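Local coordinates for uncharacterized protein (Bacteroides eggerthii, PDB 4FTD), which is of unknown function but folds as a six-bladed beta-propeller with an immunoglobulin-like domain, and may take part in carbohydrate metabolism, at residues Q413-Y417 with L429-A433; K118-F124 with F440-P446. One frame throughout, in Å; residues are numbered along the deposited sequence.

Interaction 1 of 2, residues Q413-Y417 with L429-A433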
loop_
_atom_site.group_PDB
_atom_site.type_symbol
_atom_site.label_atom_id
_atom_site.label_comp_id
_atom_site.label_asym_id
_atom_site.label_seq_id
_atom_site.Cartn_x
_atom_site.Cartn_y
_atom_site.Cartn_z
ATOM N N GLN A 413 -4.908 8.428 8.575
ATOM C CA GLN A 413 -5.059 6.991 8.625
ATOM C C GLN A 413 -4.701 6.425 7.230
ATOM O O GLN A 413 -4.762 7.107 6.195
ATOM C CB GLN A 413 -6.508 6.554 8.961
ATOM C CG GLN A 413 -7.007 6.996 10.331
ATOM C CD GLN A 413 -7.333 8.462 10.417
ATOM O OE1 GLN A 413 -7.927 9.031 9.486
ATOM N NE2 GLN A 413 -6.984 9.088 11.538
ATOM N N THR A 414 -4.282 5.176 7.257
ATOM C CA THR A 414 -4.069 4.361 6.063
ATOM C C THR A 414 -4.770 3.028 6.264
ATOM O O THR A 414 -5.043 2.588 7.387
ATOM C CB THR A 414 -2.584 4.106 5.754
ATOM O OG1 THR A 414 -1.979 3.420 6.854
ATOM C CG2 THR A 414 -1.863 5.405 5.440
ATOM N N ASP A 415 -5.047 2.370 5.156
ATOM C CA ASP A 415 -5.623 1.019 5.168
ATOM C C ASP A 415 -5.423 0.428 3.781
ATOM O O ASP A 415 -5.139 1.150 2.841
ATOM C CB ASP A 415 -7.129 1.033 5.498
ATOM C CG ASP A 415 -7.436 0.933 6.999
ATOM O OD1 ASP A 415 -6.873 0.031 7.708
ATOM O OD2 ASP A 415 -8.293 1.747 7.452
ATOM N N TYR A 416 -5.581 -0.879 3.658
ATOM C CA TYR A 416 -5.493 -1.494 2.340
ATOM C C TYR A 416 -6.312 -2.738 2.295
ATOM O O TYR A 416 -6.647 -3.288 3.340
ATOM C CB TYR A 416 -4.025 -1.809 1.997
ATOM C CG TYR A 416 -3.413 -2.881 2.857
ATOM C CD1 TYR A 416 -2.795 -2.569 4.075
ATOM C CD2 TYR A 416 -3.425 -4.223 2.448
ATOM C CE1 TYR A 416 -2.238 -3.568 4.861
ATOM C CE2 TYR A 416 -2.870 -5.219 3.232
ATOM C CZ TYR A 416 -2.278 -4.874 4.424
ATOM O OH TYR A 416 -1.745 -5.841 5.168
ATOM N N TYR A 417 -6.574 -3.192 1.074
ATOM C CA TYR A 417 -7.308 -4.405 0.783
ATOM C C TYR A 417 -6.738 -5.037 -0.499
ATOM O O TYR A 417 -6.490 -4.338 -1.491
ATOM C CB TYR A 417 -8.784 -4.079 0.572
ATOM C CG TYR A 417 -9.593 -5.239 0.070
ATOM C CD1 TYR A 417 -9.954 -6.263 0.930
ATOM C CD2 TYR A 417 -10.027 -5.294 -1.266
ATOM C CE1 TYR A 417 -10.704 -7.339 0.475
ATOM C CE2 TYR A 417 -10.790 -6.369 -1.731
ATOM C CZ TYR A 417 -11.113 -7.380 -0.852
ATOM O OH TYR A 417 -11.861 -8.435 -1.276
ATOM N N LEU A 429 -4.447 -4.503 -5.803
ATOM C CA LEU A 429 -4.001 -3.872 -4.568
ATOM C C LEU A 429 -4.753 -2.551 -4.427
ATOM O O LEU A 429 -4.603 -1.653 -5.271
ATOM C CB LEU A 429 -2.489 -3.583 -4.592
ATOM C CG LEU A 429 -1.895 -2.795 -3.411
ATOM C CD1 LEU A 429 -2.127 -3.572 -2.132
ATOM C CD2 LEU A 429 -0.413 -2.487 -3.628
ATOM N N CYS A 430 -5.497 -2.418 -3.339
ATOM C CA CYS A 430 -6.339 -1.246 -3.075
ATOM C C CYS A 430 -5.819 -0.544 -1.834
ATOM O O CYS A 430 -5.711 -1.166 -0.792
ATOM C CB CYS A 430 -7.776 -1.678 -2.904
ATOM S SG CYS A 430 -8.387 -2.793 -4.183
ATOM N N LEU A 431 -5.417 0.719 -1.984
ATOM C CA LEU A 431 -4.801 1.511 -0.931
ATOM C C LEU A 431 -5.733 2.666 -0.578
ATOM O O LEU A 431 -6.390 3.230 -1.445
ATOM C CB LEU A 431 -3.426 2.039 -1.379
ATOM C CG LEU A 431 -2.442 0.979 -1.903
ATOM C CD1 LEU A 431 -1.152 1.692 -2.290
ATOM C CD2 LEU A 431 -2.146 -0.135 -0.884
ATOM N N PHE A 432 -5.774 2.988 0.703
ATOM C CA PHE A 432 -6.602 4.057 1.253
ATOM C C PHE A 432 -5.765 4.900 2.172
ATOM O O PHE A 432 -4.954 4.366 2.951
ATOM C CB PHE A 432 -7.729 3.434 2.034
ATOM C CG PHE A 432 -8.550 4.392 2.895
ATOM C CD1 PHE A 432 -8.212 4.616 4.234
ATOM C CD2 PHE A 432 -9.765 4.938 2.395
ATOM C CE1 PHE A 432 -9.001 5.432 5.044
ATOM C CE2 PHE A 432 -10.569 5.718 3.204
ATOM C CZ PHE A 432 -10.174 5.973 4.529
ATOM N N ALA A 433 -5.999 6.195 2.113
ATOM C CA ALA A 433 -5.489 7.180 3.076
ATOM C C ALA A 433 -6.595 8.213 3.338
ATOM O O ALA A 433 -7.417 8.531 2.449
ATOM C CB ALA A 433 -4.228 7.883 2.579
#
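Asp415 and Phe432 form a hydrogen-bonded pair in an antiparallel beta hairpin. Asp415 N donates to Phe432 O at 3.0 Å from above the carbonyl plane, and Phe432 N returns a bond to Asp415 O at 2.9 Å. Phe432 is buried and is the residue most covered by the other strand. Its CG lies anti to the backbone N (chi1 169°), which carries the ring alongside Asp415. Phe432 CD1 reaches Asp415 CB at 4.0 Å, with Asp415 N in the ring plane at the edge. The ring of Tyr143 meets the Phe432 ring with nearly parallel planes. On the other face, Thr414, Leu431 and Ala433 are buried against strands 350-357 and 369-374.

The tyrosines make the looser, partly exposed side. Tyr416 touches Leu431 CD2 through its CB at 3.8 Å, but its ring turns off. The Tyr417 ring also extends off the hairpin. Cys430 SG lies at the ring edge, near its plane, 4.2 Å from Tyr417 CD2.

The Asp415 carboxylate is held by partners outside the hairpin: OD1 by a salt bridge to Lys343 and a hydrogen bond to a glycerol, OD2 by Ser142 and the Tyr143 backbone N. This cluster suggests a polar pocket able to hold hydroxyl groups, though the glycerol probably came from the crystallisation liquor.

Interaction 2 of 2, residues K118-F124 with F440-P446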
loop_
_atom_site.group_PDB
_atom_site.type_symbol
_atom_site.label_atom_id
_atom_site.label_comp_id
_atom_site.label_asym_id
_atom_site.label_seq_id
_atom_site.Cartn_x
_atom_site.Cartn_y
_atom_site.Cartn_z
ATOM N N LYS A 118 -0.670 2.380 -13.356
ATOM C CA LYS A 118 -2.069 2.159 -13.738
ATOM C C LYS A 118 -3.051 2.301 -12.548
ATOM O O LYS A 118 -3.849 1.402 -12.286
ATOM C CB LYS A 118 -2.191 0.776 -14.387
ATOM C CG LYS A 118 -1.346 0.611 -15.648
ATOM C CD LYS A 118 -1.284 -0.849 -16.082
ATOM C CE LYS A 118 -2.428 -1.242 -16.988
ATOM N NZ LYS A 118 -2.055 -0.991 -18.421
ATOM N N PRO A 119 -2.992 3.442 -11.831
ATOM C CA PRO A 119 -3.927 3.669 -10.746
ATOM C C PRO A 119 -5.354 3.855 -11.222
ATOM O O PRO A 119 -5.574 4.412 -12.283
ATOM C CB PRO A 119 -3.439 4.984 -10.131
ATOM C CG PRO A 119 -2.797 5.700 -11.246
ATOM C CD PRO A 119 -2.181 4.657 -12.122
ATOM N N THR A 120 -6.311 3.323 -10.479
ATOM C CA THR A 120 -7.725 3.684 -10.636
ATOM C C THR A 120 -8.028 4.355 -9.317
ATOM O O THR A 120 -7.911 3.734 -8.241
ATOM C CB THR A 120 -8.632 2.483 -10.870
ATOM O OG1 THR A 120 -8.262 1.903 -12.109
ATOM C CG2 THR A 120 -10.103 2.907 -10.971
ATOM N N VAL A 121 -8.356 5.635 -9.385
ATOM C CA VAL A 121 -8.565 6.464 -8.192
ATOM C C VAL A 121 -10.027 6.823 -7.965
ATOM O O VAL A 121 -10.702 7.245 -8.885
ATOM C CB VAL A 121 -7.738 7.766 -8.288
ATOM C CG1 VAL A 121 -7.922 8.616 -7.040
ATOM C CG2 VAL A 121 -6.257 7.429 -8.471
ATOM N N TYR A 122 -10.495 6.638 -6.728
ATOM C CA TYR A 122 -11.798 7.111 -6.274
ATOM C C TYR A 122 -11.476 8.143 -5.204
ATOM O O TYR A 122 -11.104 7.813 -4.057
ATOM C CB TYR A 122 -12.648 5.964 -5.750
ATOM C CG TYR A 122 -12.802 4.881 -6.781
ATOM C CD1 TYR A 122 -13.644 5.042 -7.888
ATOM C CD2 TYR A 122 -12.079 3.705 -6.678
ATOM C CE1 TYR A 122 -13.774 4.039 -8.850
ATOM C CE2 TYR A 122 -12.191 2.710 -7.632
ATOM C CZ TYR A 122 -13.027 2.869 -8.706
ATOM O OH TYR A 122 -13.093 1.809 -9.574
ATOM N N ASN A 123 -11.593 9.401 -5.599
ATOM C CA ASN A 123 -11.135 10.527 -4.807
ATOM C C ASN A 123 -12.217 11.277 -4.044
ATOM O O ASN A 123 -13.161 11.768 -4.646
ATOM C CB ASN A 123 -10.442 11.510 -5.717
ATOM C CG ASN A 123 -9.839 12.668 -4.947
ATOM O OD1 ASN A 123 -9.369 12.510 -3.826
ATOM N ND2 ASN A 123 -9.821 13.817 -5.564
ATOM N N PHE A 124 -12.037 11.365 -2.726
ATOM C CA PHE A 124 -12.922 12.158 -1.839
ATOM C C PHE A 124 -12.089 13.159 -1.033
ATOM O O PHE A 124 -12.317 13.348 0.164
ATOM C CB PHE A 124 -13.830 11.272 -0.984
ATOM C CG PHE A 124 -14.738 10.419 -1.830
ATOM C CD1 PHE A 124 -14.261 9.221 -2.375
ATOM C CD2 PHE A 124 -16.001 10.871 -2.191
ATOM C CE1 PHE A 124 -15.032 8.474 -3.224
ATOM C CE2 PHE A 124 -16.784 10.126 -3.045
ATOM C CZ PHE A 124 -16.305 8.928 -3.572
ATOM N N PHE A 440 -10.296 11.870 1.875
ATOM C CA PHE A 440 -9.777 10.518 1.708
ATOM C C PHE A 440 -9.734 10.086 0.257
ATOM O O PHE A 440 -10.401 10.683 -0.567
ATOM C CB PHE A 440 -10.545 9.528 2.575
ATOM C CG PHE A 440 -11.975 9.217 2.142
ATOM C CD1 PHE A 440 -12.233 8.254 1.181
ATOM C CD2 PHE A 440 -13.068 9.839 2.777
ATOM C CE1 PHE A 440 -13.547 7.956 0.793
ATOM C CE2 PHE A 440 -14.366 9.537 2.419
ATOM C CZ PHE A 440 -14.606 8.580 1.442
ATOM N N VAL A 441 -8.959 9.045 -0.027
ATOM C CA VAL A 441 -8.796 8.505 -1.392
ATOM C C VAL A 441 -8.684 6.975 -1.313
ATOM O O VAL A 441 -8.191 6.403 -0.301
ATOM C CB VAL A 441 -7.566 9.141 -2.098
ATOM C CG1 VAL A 441 -6.255 8.711 -1.459
ATOM C CG2 VAL A 441 -7.505 8.828 -3.586
ATOM N N ILE A 442 -9.218 6.299 -2.340
ATOM C CA ILE A 442 -8.970 4.901 -2.577
ATOM C C ILE A 442 -8.242 4.806 -3.933
ATOM O O ILE A 442 -8.754 5.304 -4.931
ATOM C CB ILE A 442 -10.261 4.104 -2.654
ATOM C CG1 ILE A 442 -11.037 4.209 -1.326
ATOM C CG2 ILE A 442 -9.933 2.640 -3.033
ATOM C CD1 ILE A 442 -12.501 3.805 -1.445
ATOM N N CYS A 443 -7.054 4.190 -3.951
ATOM C CA CYS A 443 -6.257 4.009 -5.166
ATOM C C CYS A 443 -6.057 2.527 -5.397
ATOM O O CYS A 443 -5.516 1.840 -4.514
ATOM C CB CYS A 443 -4.897 4.653 -4.996
ATOM S SG CYS A 443 -5.003 6.381 -4.576
ATOM N N GLU A 444 -6.502 2.034 -6.549
ATOM C CA GLU A 444 -6.445 0.608 -6.886
ATOM C C GLU A 444 -5.457 0.397 -8.027
ATOM O O GLU A 444 -5.408 1.188 -8.985
ATOM C CB GLU A 444 -7.824 0.102 -7.310
ATOM C CG GLU A 444 -8.935 0.393 -6.302
ATOM C CD GLU A 444 -10.216 -0.397 -6.552
ATOM O OE1 GLU A 444 -10.466 -0.798 -7.708
ATOM O OE2 GLU A 444 -10.982 -0.626 -5.594
ATOM N N PHE A 445 -4.716 -0.701 -7.943
ATOM C CA PHE A 445 -3.679 -1.040 -8.913
ATOM C C PHE A 445 -3.733 -2.511 -9.295
ATOM O O PHE A 445 -3.929 -3.365 -8.436
ATOM C CB PHE A 445 -2.296 -0.793 -8.325
ATOM C CG PHE A 445 -2.094 0.600 -7.794
ATOM C CD1 PHE A 445 -2.400 0.901 -6.460
ATOM C CD2 PHE A 445 -1.592 1.599 -8.592
ATOM C CE1 PHE A 445 -2.210 2.167 -5.965
ATOM C CE2 PHE A 445 -1.387 2.864 -8.089
ATOM C CZ PHE A 445 -1.700 3.147 -6.773
ATOM N N PRO A 446 -3.517 -2.819 -10.571
ATOM C CA PRO A 446 -3.439 -4.221 -10.984
ATOM C C PRO A 446 -2.047 -4.825 -10.714
ATOM O O PRO A 446 -1.113 -4.092 -10.414
ATOM C CB PRO A 446 -3.682 -4.137 -12.495
ATOM C CG PRO A 446 -3.109 -2.809 -12.882
ATOM C CD PRO A 446 -3.379 -1.894 -11.714
HETATM O O HOH W 1 -6.160 0.361 -12.161
#
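Phe124 lays its CB over the face of the Phe440 ring, 3.7 Å from the centroid and 11° off the normal. This is a CH-pi contact. The two rings lie side by side and point the same way, with planes 25° apart, but they are slid so that they barely overlap. The nearest ring atoms, Phe124 CD1 and Phe440 CE1, are 3.5 Å apart. Phe440 CG sits between its backbone N and carbonyl carbon (chi1 71°), a torsion that swings the ring back under Phe124. Leu170 of helix 167-171 touches both phenylalanine side chains. With an alanine here in place of Phe440, Phe124 would probably lose the face beneath its CB, and a gap would open beside Leu170.

On the same face, Tyr122 meets Glu444. Glu444 CD lies in the plane of the Tyr122 ring at its edge, 3.8 Å from Tyr122 CE2, and the ring and carboxylate planes are nearly perpendicular. Glu444 OE1 forms a salt bridge with Lys428.

The opposite face is mostly apolar near the valines. Val121 CG1 presses on Val441 CG2 at 3.5 Å, closer than usual for two carbons, and Phe400 touches both valines. Further along, Pro119 CB reaches Phe445 CE2 at 3.6 Å.

Six backbone bonds hold the strands in antiparallel register. Tyr122 N to Ile442 O is 2.8 Å and almost straight. At the Thr120-Glu444 end a water donates to Lys118 O, bonds Thr120 OG1 and reaches Glu444 O weakly.

Strand 120-125 thus forms the outer edge of a blade whose other three strands come from the C-terminal part of the chain. Such a shared blade is the "velcro" closure typical of beta-propellers.

From the N terminus the chain first builds the N-terminal immunoglobulin-like domain, then enters the propeller at 118-124. It passes through the other blades before 413-417. Interaction 1 closes a short hairpin, with 11 residues between its segments. Interaction 2 closes a loop of 315 residues, and interaction 1 is nested inside it. Strands 426-435 and 439-446 follow each other and are neighbours in one four-stranded sheet. Their backbones join the two contacts, with probable hydrogen bonds from Cys443 N to Leu431 O and from Phe445 N to Leu429 O. The blade therefore runs from strand 412-420 at one edge to 120-125 at the other, tying the start of the propeller to its end.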